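Local coordinates for nodulation protein S (Bradyrhizobium sp., PDB 3OFK) that is an S-adenosylmethionine-dependent N-methyltransferase that probably N-methylates a chitooligosaccharide precursor of the Nod factor during its synthesis, at residues A[115-120]-A[149-154]. Numbering follows the deposited sequence.
Sequences FDLIVV and HLVFGS
Val120 overlaps two side chains of the neighbouring strand at once: its CG1 methyl lies 3.9 Å from Leu150 CD2 and 4.1 Å from Phe152 CB. With chi1 at 54°, CG1 is tucked between the backbone N and the carbonyl carbon of Val120, and this sets it against both of those atoms. With CG anti to the backbone N (chi1 164°), the Phe152 ring has CD1 3.4 Å from Val120 O, an oblique approach. Ile118 lies on the same face, and helix 169-179 covers Leu150 and Phe152 there. On the opposite face Leu117 and Val151 meet by their branches, CD1 to CG2 at 3.9 Å, while Val119 and Val151 both pack against Leu42 of helix 33-46.

Strands 117-120 and 149-154 run parallel, and five backbone hydrogen bonds link residues 116-120 to 149-153 in alternation. Asp116 O receives His149 N from above its carbonyl plane, where the chain turns a corner; the Asp116 carboxylate bonds instead to the backbone N atoms of Ser53 and Asn54. Ile118 N then gives to His149 O, and Ile118 O takes Val151 N at 2.8 Å in a nearly straight bond (N-H...O 170°). Val120 N donates to Val151 O, and Val120 O accepts from Gly153 N at 3.1 Å. Weaker CA-H...O contacts, such as Phe152 CA to Val120 O at 3.3 Å, accompany these bonds.

The pair joins strands 115-121 and 148-155, neighbours in the 3-2-1-4-5-7-6 order of the Rossmann-like methyltransferase fold. Bound S-adenosyl-L-homocysteine lies about 6 Å from the Val119 side chain. Chemically, the contact is a ladder of main-chain bonds between two largely apolar faces, so the buried peptide groups pair with one another while aliphatic side chains and the Phe152 ring pack toward helices 33-46 and 169-179.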
loop_
_atom_site.group_PDB
_atom_site.type_symbol
_atom_site.label_atom_id
_atom_site.label_comp_id
_atom_site.label_asym_id
_atom_site.label_seq_id
_atom_site.Cartn_x
_atom_site.Cartn_y
_atom_site.Cartn_z
ATOM N N PHE A 115 11.828 5.036 -8.697
ATOM C CA PHE A 115 10.482 5.646 -8.703
ATOM C C PHE A 115 10.426 6.941 -7.888
ATOM O O PHE A 115 10.901 7.004 -6.755
ATOM C CB PHE A 115 9.449 4.656 -8.157
ATOM C CG PHE A 115 9.479 3.327 -8.849
ATOM C CD1 PHE A 115 8.838 3.153 -10.066
ATOM C CD2 PHE A 115 10.189 2.254 -8.305
ATOM C CE1 PHE A 115 8.891 1.957 -10.726
ATOM C CE2 PHE A 115 10.239 1.030 -8.965
ATOM C CZ PHE A 115 9.586 0.883 -10.182
ATOM N N ASP A 116 9.835 7.979 -8.464
ATOM C CA ASP A 116 9.634 9.234 -7.713
ATOM C C ASP A 116 8.383 9.206 -6.801
ATOM O O ASP A 116 8.167 10.129 -5.996
ATOM C CB ASP A 116 9.639 10.453 -8.638
ATOM C CG ASP A 116 8.573 10.397 -9.715
ATOM O OD1 ASP A 116 8.245 9.300 -10.159
ATOM O OD2 ASP A 116 8.081 11.458 -10.137
ATOM N N LEU A 117 7.557 8.169 -6.927
ATOM C CA LEU A 117 6.506 7.902 -5.949
ATOM C C LEU A 117 6.398 6.405 -5.731
ATOM O O LEU A 117 6.301 5.648 -6.700
ATOM C CB LEU A 117 5.140 8.395 -6.415
ATOM C CG LEU A 117 3.970 8.179 -5.439
ATOM C CD1 LEU A 117 4.143 8.963 -4.117
ATOM C CD2 LEU A 117 2.691 8.622 -6.176
ATOM N N ILE A 118 6.408 5.995 -4.463
ATOM C CA ILE A 118 6.023 4.658 -4.083
ATOM C C ILE A 118 4.865 4.737 -3.117
ATOM O O ILE A 118 4.917 5.457 -2.118
ATOM C CB ILE A 118 7.174 3.933 -3.411
ATOM C CG1 ILE A 118 8.352 3.845 -4.377
ATOM C CG2 ILE A 118 6.721 2.554 -2.948
ATOM C CD1 ILE A 118 9.612 3.235 -3.748
ATOM N N VAL A 119 3.782 4.063 -3.459
ATOM C CA VAL A 119 2.624 3.999 -2.581
ATOM C C VAL A 119 2.629 2.565 -1.984
ATOM O O VAL A 119 2.765 1.568 -2.701
ATOM C CB VAL A 119 1.289 4.340 -3.306
ATOM C CG1 VAL A 119 0.126 4.284 -2.332
ATOM C CG2 VAL A 119 1.357 5.749 -4.038
ATOM N N VAL A 120 2.538 2.498 -0.660
ATOM C CA VAL A 120 2.565 1.258 0.109
ATOM C C VAL A 120 1.556 1.412 1.212
ATOM O O VAL A 120 1.835 1.930 2.310
ATOM C CB VAL A 120 3.990 0.921 0.586
ATOM C CG1 VAL A 120 4.620 2.079 1.361
ATOM C CG2 VAL A 120 4.007 -0.353 1.418
ATOM N N HIS A 149 9.239 10.603 -3.261
ATOM C CA HIS A 149 8.491 10.424 -2.017
ATOM C C HIS A 149 7.924 9.031 -1.889
ATOM O O HIS A 149 7.638 8.369 -2.898
ATOM C CB HIS A 149 7.335 11.418 -1.897
ATOM C CG HIS A 149 7.783 12.843 -1.817
ATOM N ND1 HIS A 149 8.155 13.564 -2.930
ATOM C CD2 HIS A 149 7.950 13.668 -0.758
ATOM C CE1 HIS A 149 8.506 14.784 -2.562
ATOM N NE2 HIS A 149 8.397 14.870 -1.247
ATOM N N LEU A 150 7.743 8.618 -0.640
ATOM C CA LEU A 150 7.112 7.352 -0.322
ATOM C C LEU A 150 5.886 7.692 0.507
ATOM O O LEU A 150 5.983 8.455 1.457
ATOM C CB LEU A 150 8.093 6.454 0.436
ATOM C CG LEU A 150 7.613 5.049 0.843
ATOM C CD1 LEU A 150 8.792 4.034 0.828
ATOM C CD2 LEU A 150 6.908 5.089 2.220
ATOM N N VAL A 151 4.733 7.205 0.083
ATOM C CA VAL A 151 3.472 7.441 0.773
ATOM C C VAL A 151 3.058 6.134 1.390
ATOM O O VAL A 151 2.775 5.190 0.669
ATOM C CB VAL A 151 2.368 7.946 -0.180
ATOM C CG1 VAL A 151 1.004 7.833 0.486
ATOM C CG2 VAL A 151 2.637 9.359 -0.556
ATOM N N PHE A 152 3.050 6.088 2.724
ATOM C CA PHE A 152 2.775 4.881 3.472
ATOM C C PHE A 152 1.490 5.051 4.223
ATOM O O PHE A 152 1.187 6.136 4.725
ATOM C CB PHE A 152 3.904 4.619 4.471
ATOM C CG PHE A 152 3.545 3.631 5.558
ATOM C CD1 PHE A 152 3.509 2.244 5.300
ATOM C CD2 PHE A 152 3.228 4.089 6.842
ATOM C CE1 PHE A 152 3.200 1.342 6.317
ATOM C CE2 PHE A 152 2.900 3.193 7.861
ATOM C CZ PHE A 152 2.878 1.808 7.591
ATOM N N GLY A 153 0.714 3.985 4.299
ATOM C CA GLY A 153 -0.469 4.014 5.151
ATOM C C GLY A 153 -0.680 2.669 5.788
ATOM O O GLY A 153 -0.379 1.663 5.172
ATOM N N SER A 154 -1.213 2.648 7.002
ATOM C CA SER A 154 -1.516 1.394 7.647
ATOM C C SER A 154 -2.477 1.561 8.837
ATOM O O SER A 154 -2.496 2.596 9.506
ATOM C CB SER A 154 -0.217 0.733 8.096
ATOM O OG SER A 154 -0.421 -0.468 8.846
#